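Long-range contacts in poly(ADP-ribose) glycohydrolase (Thermomonospora curvata, PDB 3SIG), which hydrolyses the ribose-ribose glycosidic bonds of poly(ADP-ribose), releasing ADP-ribose: residues R39-Y44 with R126-F131; A77-T82 with E166-A171. All coordinates share one frame; numbering follows the deposited sequence.

Contact 1: residues R39-Y44 with R126-F131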
ATOM      1  N   ARG A  39       3.124 -14.454  10.244  1.00 10.15           N
ATOM      2  CA  ARG A  39       2.210 -15.089  11.209  1.00 11.52           C
ATOM      3  C   ARG A  39       1.087 -14.164  11.661  1.00 10.45           C
ATOM      4  O   ARG A  39       0.014 -14.648  12.032  1.00 13.61           O
ATOM      5  CB  ARG A  39       2.988 -15.592  12.442  1.00 11.80           C
ATOM      6  CG  ARG A  39       3.896 -16.754  12.149  1.00 14.34           C
ATOM      7  CD  ARG A  39       4.510 -17.356  13.434  1.00 18.86           C
ATOM      8  NE  ARG A  39       3.565 -18.251  14.127  1.00 28.48           N
ATOM      9  CZ  ARG A  39       3.152 -18.111  15.387  1.00 32.85           C
ATOM     10  NH1 ARG A  39       3.602 -17.127  16.150  1.00 33.20           N
ATOM     11  NH2 ARG A  39       2.292 -18.979  15.892  1.00 35.63           N
ATOM     12  N   GLY A  40       1.328 -12.867  11.593  1.00  9.70           N
ATOM     13  CA  GLY A  40       0.339 -11.874  11.977  1.00  9.99           C
ATOM     14  C   GLY A  40      -0.545 -11.391  10.837  1.00  9.66           C
ATOM     15  O   GLY A  40      -1.427 -10.571  11.025  1.00  9.66           O
ATOM     16  N   THR A  41      -0.279 -11.884   9.628  1.00  8.53           N
ATOM     17  CA  THR A  41      -1.051 -11.450   8.454  1.00  8.20           C
ATOM     18  C   THR A  41      -2.472 -11.935   8.508  1.00  8.98           C
ATOM     19  O   THR A  41      -2.701 -13.101   8.835  1.00 11.68           O
ATOM     20  CB  THR A  41      -0.350 -11.923   7.189  1.00  8.95           C
ATOM     21  OG1 THR A  41       0.924 -11.286   7.082  1.00  9.40           O
ATOM     22  CG2 THR A  41      -1.132 -11.657   5.936  1.00 10.27           C
ATOM     23  N   ARG A  42      -3.408 -11.066   8.177  1.00  9.58           N
ATOM     24  CA  ARG A  42      -4.816 -11.395   8.242  1.00  9.85           C
ATOM     25  C   ARG A  42      -5.531 -10.993   6.978  1.00  9.52           C
ATOM     26  O   ARG A  42      -5.317  -9.914   6.419  1.00 10.97           O
ATOM     27  CB  ARG A  42      -5.467 -10.709   9.450  1.00 15.30           C
ATOM     28  CG  ARG A  42      -5.034 -11.340  10.828  1.00 24.02           C
ATOM     29  CD  ARG A  42      -5.212 -12.886  10.911  1.00 31.06           C
ATOM     30  NE  ARG A  42      -4.788 -13.516  12.189  1.00 29.33           N
ATOM     31  CZ  ARG A  42      -3.599 -14.094  12.415  1.00 27.70           C
ATOM     32  NH1 ARG A  42      -2.658 -14.128  11.474  1.00 17.45           N
ATOM     33  NH2 ARG A  42      -3.330 -14.639  13.599  1.00 30.97           N
ATOM     34  N   LEU A  43      -6.407 -11.866   6.518  1.00 10.54           N
ATOM     35  CA  LEU A  43      -7.337 -11.545   5.447  1.00 10.88           C
ATOM     36  C   LEU A  43      -8.647 -11.055   6.035  1.00  9.90           C
ATOM     37  O   LEU A  43      -9.243 -11.752   6.844  1.00 12.41           O
ATOM     38  CB  LEU A  43      -7.568 -12.792   4.600  1.00 12.15           C
ATOM     39  CG  LEU A  43      -8.607 -12.629   3.486  1.00 12.15           C
ATOM     40  CD1 LEU A  43      -8.243 -11.559   2.480  1.00 13.36           C
ATOM     41  CD2 LEU A  43      -8.778 -13.964   2.794  1.00 16.76           C
ATOM     42  N   TYR A  44      -9.079  -9.880   5.637  1.00  9.95           N
ATOM     43  CA  TYR A  44     -10.401  -9.354   5.981  1.00 10.62           C
ATOM     44  C   TYR A  44     -11.331  -9.449   4.793  1.00 13.45           C
ATOM     45  O   TYR A  44     -11.042  -8.882   3.733  1.00 13.48           O
ATOM     46  CB  TYR A  44     -10.284  -7.880   6.331  1.00 12.00           C
ATOM     47  CG  TYR A  44      -9.804  -7.686   7.709  1.00 14.25           C
ATOM     48  CD1 TYR A  44     -10.701  -7.701   8.759  1.00 19.60           C
ATOM     49  CD2 TYR A  44      -8.476  -7.424   7.987  1.00 15.04           C
ATOM     50  CE1 TYR A  44     -10.285  -7.536  10.042  1.00 24.66           C
ATOM     51  CE2 TYR A  44      -8.032  -7.249   9.275  1.00 19.78           C
ATOM     52  CZ  TYR A  44      -8.958  -7.313  10.304  1.00 27.50           C
ATOM     53  OH  TYR A  44      -8.579  -7.152  11.607  1.00 28.70           O
ATOM     54  N   ARG A 126       2.172 -13.579  -0.128  1.00  9.99           N
ATOM     55  CA  ARG A 126       2.194 -14.882  -0.782  1.00 11.79           C
ATOM     56  C   ARG A 126       1.553 -15.935   0.113  1.00 12.65           C
ATOM     57  O   ARG A 126       1.147 -16.989  -0.395  1.00 14.40           O
ATOM     58  CB  ARG A 126       3.618 -15.295  -1.163  1.00 13.47           C
ATOM     59  CG  ARG A 126       4.375 -15.882   0.016  1.00 13.68           C
ATOM     60  CD  ARG A 126       5.707 -15.330   0.293  1.00 38.83           C
ATOM     61  NE  ARG A 126       6.761 -15.909  -0.503  1.00 37.33           N
ATOM     62  CZ  ARG A 126       7.945 -16.320  -0.038  1.00 36.81           C
ATOM     63  NH1 ARG A 126       8.264 -16.280   1.252  1.00 38.94           N
ATOM     64  NH2 ARG A 126       8.820 -16.794  -0.892  1.00 35.83           N
ATOM     65  N   ALA A 127       1.430 -15.650   1.409  1.00 11.71           N
ATOM     66  CA  ALA A 127       0.808 -16.544   2.365  1.00 13.40           C
ATOM     67  C   ALA A 127      -0.718 -16.429   2.435  1.00 11.53           C
ATOM     68  O   ALA A 127      -1.370 -17.098   3.261  1.00 14.67           O
ATOM     69  CB  ALA A 127       1.401 -16.314   3.734  1.00 15.84           C
ATOM     70  N   VAL A 128      -1.307 -15.589   1.583  1.00 11.22           N
ATOM     71  CA  VAL A 128      -2.746 -15.444   1.558  1.00 10.70           C
ATOM     72  C   VAL A 128      -3.336 -15.800   0.195  1.00 13.22           C
ATOM     73  O   VAL A 128      -3.932 -14.968  -0.483  1.00 11.11           O
ATOM     74  CB  VAL A 128      -3.182 -14.026   1.965  1.00 10.61           C
ATOM     75  CG1 VAL A 128      -4.667 -13.999   2.285  1.00 12.15           C
ATOM     76  CG2 VAL A 128      -2.343 -13.514   3.171  1.00 12.12           C
ATOM     77  N   PRO A 129      -3.161 -17.052  -0.220  1.00 12.16           N
ATOM     78  CA  PRO A 129      -3.636 -17.439  -1.548  1.00 12.42           C
ATOM     79  C   PRO A 129      -5.130 -17.260  -1.720  1.00 13.01           C
ATOM     80  O   PRO A 129      -5.605 -17.098  -2.847  1.00 13.58           O
ATOM     81  CB  PRO A 129      -3.260 -18.919  -1.635  1.00 13.62           C
ATOM     82  CG  PRO A 129      -3.080 -19.364  -0.211  1.00 15.54           C
ATOM     83  CD  PRO A 129      -2.545 -18.188   0.499  1.00 12.48           C
ATOM     84  N   GLN A 130      -5.909 -17.290  -0.636  1.00 12.51           N
ATOM     85  CA  GLN A 130      -7.357 -17.131  -0.739  1.00 15.37           C
ATOM     86  C   GLN A 130      -7.730 -15.798  -1.383  1.00 13.20           C
ATOM     87  O   GLN A 130      -8.724 -15.695  -2.085  1.00 14.42           O
ATOM     88  CB  GLN A 130      -8.068 -17.193   0.632  1.00 18.24           C
ATOM     89  CG  GLN A 130      -8.208 -18.582   1.244  1.00 25.27           C
ATOM     90  CD  GLN A 130      -9.235 -18.596   2.378  1.00 48.59           C
ATOM     91  OE1 GLN A 130      -9.721 -17.546   2.800  1.00 57.95           O
ATOM     92  NE2 GLN A 130      -9.579 -19.784   2.860  1.00 58.39           N
ATOM     93  N   PHE A 131      -6.981 -14.745  -1.074  1.00 12.12           N
ATOM     94  CA  PHE A 131      -7.257 -13.406  -1.633  1.00 11.66           C
ATOM     95  C   PHE A 131      -7.148 -13.415  -3.154  1.00 11.78           C
ATOM     96  O   PHE A 131      -8.036 -12.948  -3.888  1.00 11.96           O
ATOM     97  CB  PHE A 131      -6.297 -12.415  -0.988  1.00  9.92           C
ATOM     98  CG  PHE A 131      -6.319 -11.014  -1.574  1.00  9.90           C
ATOM     99  CD1 PHE A 131      -7.016  -9.991  -0.946  1.00 10.21           C
ATOM    100  CD2 PHE A 131      -5.552 -10.701  -2.683  1.00  9.60           C
ATOM    101  CE1 PHE A 131      -6.950  -8.694  -1.436  1.00 10.12           C
ATOM    102  CE2 PHE A 131      -5.478  -9.399  -3.178  1.00  9.83           C
ATOM    103  CZ  PHE A 131      -6.170  -8.395  -2.534  1.00 10.74           C
TER
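The hydroxyl OG1 of Thr41 is gripped twice. It hydrogen-bonds to Ala37 O, in the helix before its own segment, and to Ser124 OG, just before 126-131. With OG1 so engaged, the methyl is left to meet Val128. OG1 of Thr41 is beside the backbone N (chi1 -64°), which puts CG2 anti to that N, and Thr41 CG2 reaches Val128 CG2 at 3.5 Å. No hydrogen bond joins the two segments themselves.

Leu43 carries the rest of the contact. Its CG is anti to its own backbone N (chi1 176°), and the two methyls fork over residues 130 and 131. CD1 comes to the edge of the Phe131 ring, near the ring plane, with CD1 of Leu43 4.0 Å from CD1 of Phe131. The Leu43 and Gln130 side chains cross at about a right angle. Leu43 CD2 lies 3.7 Å from Gln130 OE1, a methyl against the amide oxygen and not a hydrogen bond. Nearer the backbone, Leu43 CB packs on Val128 CG1 at 3.9 Å. Cut back to an alanine, Leu43 would lose both methyls, which would probably open a gap between the strand and the Phe131 edge and take away the packing on Gln130.

Beside the contact, Arg42 turns away and folds back on its own segment. Its NH1 donates to Arg39 O at 2.8 Å and to Thr41 O at 2.8 Å, both acceptors lying in the guanidinium plane. This ties helix 31-39 to the edge strand 42-44. That strand bonds to strand 147-157 through the backbones of Arg42 and Tyr149, and Ile148 of the same strand touches Thr41, Val128 and Phe131.

The contact therefore fastens residues 128-131 to the sheet edge through methyls, an aromatic edge and the Gln130 chain. Between the segments the packing is mainly apolar, and the hydroxyl bond from Thr41 to Ser124 adds a polar tie at its flank.

Contact 2: residues A77-T82 with E166-A171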
ATOM      1  N   ALA A  77       8.108   8.335   2.715  1.00  9.86           N
ATOM      2  CA  ALA A  77       7.226   8.955   3.699  1.00  9.18           C
ATOM      3  C   ALA A  77       7.148   8.075   4.939  1.00  8.80           C
ATOM      4  O   ALA A  77       7.201   8.578   6.081  1.00 10.46           O
ATOM      5  CB  ALA A  77       5.819   9.188   3.113  1.00 10.70           C
ATOM      6  N   ALA A  78       6.979   6.785   4.776  1.00  9.31           N
ATOM      7  CA  ALA A  78       6.923   5.868   5.914  1.00  9.04           C
ATOM      8  C   ALA A  78       8.190   5.919   6.745  1.00  9.40           C
ATOM      9  O   ALA A  78       8.134   5.960   7.980  1.00 10.78           O
ATOM     10  CB  ALA A  78       6.670   4.480   5.454  1.00 10.84           C
ATOM     11  N   ARG A  79       9.346   6.018   6.104  1.00  9.69           N
ATOM     12  CA  ARG A  79      10.607   6.065   6.825  1.00 10.86           C
ATOM     13  C   ARG A  79      10.724   7.342   7.622  1.00 12.33           C
ATOM     14  O   ARG A  79      11.216   7.337   8.760  1.00 12.78           O
ATOM     15  CB  ARG A  79      11.724   5.922   5.817  1.00 11.42           C
ATOM     16  CG  ARG A  79      13.085   5.661   6.411  1.00 11.57           C
ATOM     17  CD  ARG A  79      14.091   5.440   5.305  1.00 11.82           C
ATOM     18  NE  ARG A  79      15.432   5.227   5.825  1.00 14.61           N
ATOM     19  CZ  ARG A  79      16.542   5.336   5.106  1.00 13.43           C
ATOM     20  NH1 ARG A  79      16.478   5.629   3.829  1.00 14.62           N
ATOM     21  NH2 ARG A  79      17.733   5.146   5.662  1.00 17.29           N
ATOM     22  N   ARG A  80      10.329   8.462   7.026  1.00 10.99           N
ATOM     23  CA  ARG A  80      10.352   9.755   7.692  1.00 12.81           C
ATOM     24  C   ARG A  80       9.494   9.723   8.946  1.00 14.52           C
ATOM     25  O   ARG A  80       9.917  10.148  10.027  1.00 15.55           O
ATOM     26  CB  ARG A  80       9.912  10.856   6.733  1.00 12.21           C
ATOM     27  CG  ARG A  80       9.770  12.205   7.396  1.00 14.28           C
ATOM     28  CD  ARG A  80       9.485  13.341   6.411  1.00 14.24           C
ATOM     29  NE  ARG A  80       8.266  13.138   5.616  1.00 14.06           N
ATOM     30  CZ  ARG A  80       7.064  13.602   5.939  1.00 14.05           C
ATOM     31  NH1 ARG A  80       6.871  14.299   7.053  1.00 17.13           N
ATOM     32  NH2 ARG A  80       6.034  13.383   5.139  1.00 15.03           N
ATOM     33  N   LEU A  81       8.267   9.257   8.817  1.00 11.62           N
ATOM     34  CA  LEU A  81       7.374   9.202   9.958  1.00 11.33           C
ATOM     35  C   LEU A  81       7.882   8.237  11.030  1.00 12.48           C
ATOM     36  O   LEU A  81       7.776   8.522  12.221  1.00 12.95           O
ATOM     37  CB  LEU A  81       5.970   8.825   9.508  1.00 11.44           C
ATOM     38  CG  LEU A  81       5.055   9.985   9.089  1.00 12.65           C
ATOM     39  CD1 LEU A  81       5.645  10.933   8.044  1.00 13.99           C
ATOM     40  CD2 LEU A  81       3.694   9.427   8.636  1.00 13.73           C
ATOM     41  N   THR A  82       8.442   7.115  10.618  1.00 11.12           N
ATOM     42  CA  THR A  82       8.882   6.106  11.565  1.00 11.72           C
ATOM     43  C   THR A  82      10.060   6.636  12.390  1.00 15.11           C
ATOM     44  O   THR A  82      10.157   6.338  13.583  1.00 16.53           O
ATOM     45  CB  THR A  82       9.272   4.823  10.827  1.00 11.87           C
ATOM     46  OG1 THR A  82       8.115   4.285  10.211  1.00 11.95           O
ATOM     47  CG2 THR A  82       9.812   3.786  11.809  1.00 13.51           C
ATOM     48  N   GLU A 166      19.883   0.077   8.842  1.00 19.11           N
ATOM     49  CA  GLU A 166      18.915  -0.182   9.890  1.00 23.55           C
ATOM     50  C   GLU A 166      17.527  -0.284   9.265  1.00 17.64           C
ATOM     51  O   GLU A 166      16.983   0.709   8.831  1.00 21.47           O
ATOM     52  CB  GLU A 166      18.938   0.969  10.903  1.00 33.41           C
ATOM     53  CG  GLU A 166      17.890   0.870  12.007  1.00 45.36           C
ATOM     54  CD  GLU A 166      18.185  -0.236  12.996  1.00 56.59           C
ATOM     55  OE1 GLU A 166      19.242  -0.171  13.664  1.00 59.27           O
ATOM     56  OE2 GLU A 166      17.365  -1.173  13.100  1.00 59.94           O
ATOM     57  N   PRO A 167      16.993  -1.478   9.221  1.00 15.83           N
ATOM     58  CA  PRO A 167      15.623  -1.665   8.722  1.00 15.89           C
ATOM     59  C   PRO A 167      14.594  -1.050   9.666  1.00 13.25           C
ATOM     60  O   PRO A 167      14.849  -0.835  10.829  1.00 16.03           O
ATOM     61  CB  PRO A 167      15.474  -3.179   8.672  1.00 20.92           C
ATOM     62  CG  PRO A 167      16.546  -3.697   9.619  1.00 21.66           C
ATOM     63  CD  PRO A 167      17.628  -2.743   9.621  1.00 22.15           C
ATOM     64  N   TYR A 168      13.426  -0.765   9.144  1.00 10.86           N
ATOM     65  CA  TYR A 168      12.328  -0.257   9.953  1.00 10.91           C
ATOM     66  C   TYR A 168      11.109  -1.076   9.638  1.00 11.09           C
ATOM     67  O   TYR A 168      11.068  -1.718   8.616  1.00 14.95           O
ATOM     68  CB  TYR A 168      12.118   1.258   9.740  1.00 11.02           C
ATOM     69  CG  TYR A 168      11.765   1.684   8.344  1.00  9.59           C
ATOM     70  CD1 TYR A 168      12.713   1.761   7.357  1.00 10.81           C
ATOM     71  CD2 TYR A 168      10.449   1.973   8.000  1.00 10.48           C
ATOM     72  CE1 TYR A 168      12.403   2.129   6.082  1.00 11.05           C
ATOM     73  CE2 TYR A 168      10.130   2.356   6.738  1.00 11.24           C
ATOM     74  CZ  TYR A 168      11.085   2.426   5.758  1.00 11.03           C
ATOM     75  OH  TYR A 168      10.743   2.825   4.463  1.00 12.25           O
ATOM     76  N   ARG A 169      10.111  -1.065  10.489  1.00  9.81           N
ATOM     77  CA  ARG A 169       8.896  -1.816  10.290  1.00 10.41           C
ATOM     78  C   ARG A 169       7.675  -0.943  10.114  1.00 10.61           C
ATOM     79  O   ARG A 169       7.515   0.048  10.816  1.00 11.37           O
ATOM     80  CB  ARG A 169       8.658  -2.768  11.450  1.00 10.58           C
ATOM     81  CG  ARG A 169       9.687  -3.906  11.511  1.00 13.78           C
ATOM     82  CD  ARG A 169       9.305  -5.020  12.507  1.00 17.38           C
ATOM     83  NE  ARG A 169       9.502  -4.528  13.855  1.00 20.34           N
ATOM     84  CZ  ARG A 169       9.231  -5.237  14.950  1.00 25.13           C
ATOM     85  NH1 ARG A 169       8.739  -6.461  14.846  1.00 21.31           N
ATOM     86  NH2 ARG A 169       9.448  -4.715  16.155  1.00 31.20           N
ATOM     87  N   VAL A 170       6.823  -1.319   9.166  1.00  9.45           N
ATOM     88  CA  VAL A 170       5.524  -0.675   8.948  1.00  9.27           C
ATOM     89  C   VAL A 170       4.476  -1.722   8.777  1.00  9.57           C
ATOM     90  O   VAL A 170       4.780  -2.865   8.389  1.00 12.55           O
ATOM     91  CB  VAL A 170       5.544   0.207   7.685  1.00 11.15           C
ATOM     92  CG1 VAL A 170       6.724   1.193   7.724  1.00 13.47           C
ATOM     93  CG2 VAL A 170       5.661  -0.615   6.419  1.00 12.39           C
ATOM     94  N   ALA A 171       3.222  -1.354   8.958  1.00  7.77           N
ATOM     95  CA  ALA A 171       2.110  -2.214   8.565  1.00  8.21           C
ATOM     96  C   ALA A 171       1.708  -1.857   7.148  1.00  6.92           C
ATOM     97  O   ALA A 171       1.722  -0.681   6.741  1.00  8.77           O
ATOM     98  CB  ALA A 171       0.942  -2.046   9.492  1.00  8.77           C
TER
HETATM   99  O   HOH W   1       6.422   2.437  11.392  1.00 11.92           O
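In the macrodomain-type core, helix 74-84 lies across strand 163-175 and sets Ala78, Arg79 and Thr82 against Tyr168 and Val170. The axes of 77-82 and 167-171 pass 9.2 Å apart at 104°. The Tyr168 ring is the main surface. Its CG sits between the backbone N and the carbonyl carbon (chi1 61°), which brings the ring up against the helix.

Arg79 runs extended from CG to NE across the ring at about a right angle. Arg79 CG makes a CH-pi contact over one face, 4.0 Å from the Tyr168 ring centroid. Arg79 CB packs at 3.5 Å from Tyr168 OH.

In the mixed central sheet, Tyr168 and Val170 both point toward helix 74-84, while Arg169 points the other way, to helix 31-39. Tyr168 and Val170 also touch Val155 of the neighbouring strand. Ala78 CB meets Val170 CG1 at 4.0 Å.

Thr82 packs its CG2 on Tyr168 CB at 4.0 Å and adds a polar link. Its OG1 donates to Ala78 O at 2.8 Å, and Thr82 N reaches that oxygen from the opposite face of the carbonyl plane. A water then bridges helix and strand, donating to Thr82 OG1 at 2.8 Å and to Arg169 O at 2.7 Å.

How the contacts relate
Contacts 1 and 2 do not touch. Their centres are 22 Å apart and their nearest atoms about 9 Å. Their segments alternate along the chain: 39-44, 77-82, 126-131, 166-171. Both reach the same mixed sheet. Strand 42-44 of contact 1 is an outermost strand, and strand 147-157 separates it from strand 163-175 of contact 2. Arg169 of contact 2 also touches helix 31-39, which leads into contact 1. Both contacts thus join helices to the sheet of the catalytic fold. Each has a side chain, Phe131 or Ala78, about 10 Å from the bound ADP-ribose, so neither of these side chains touches it.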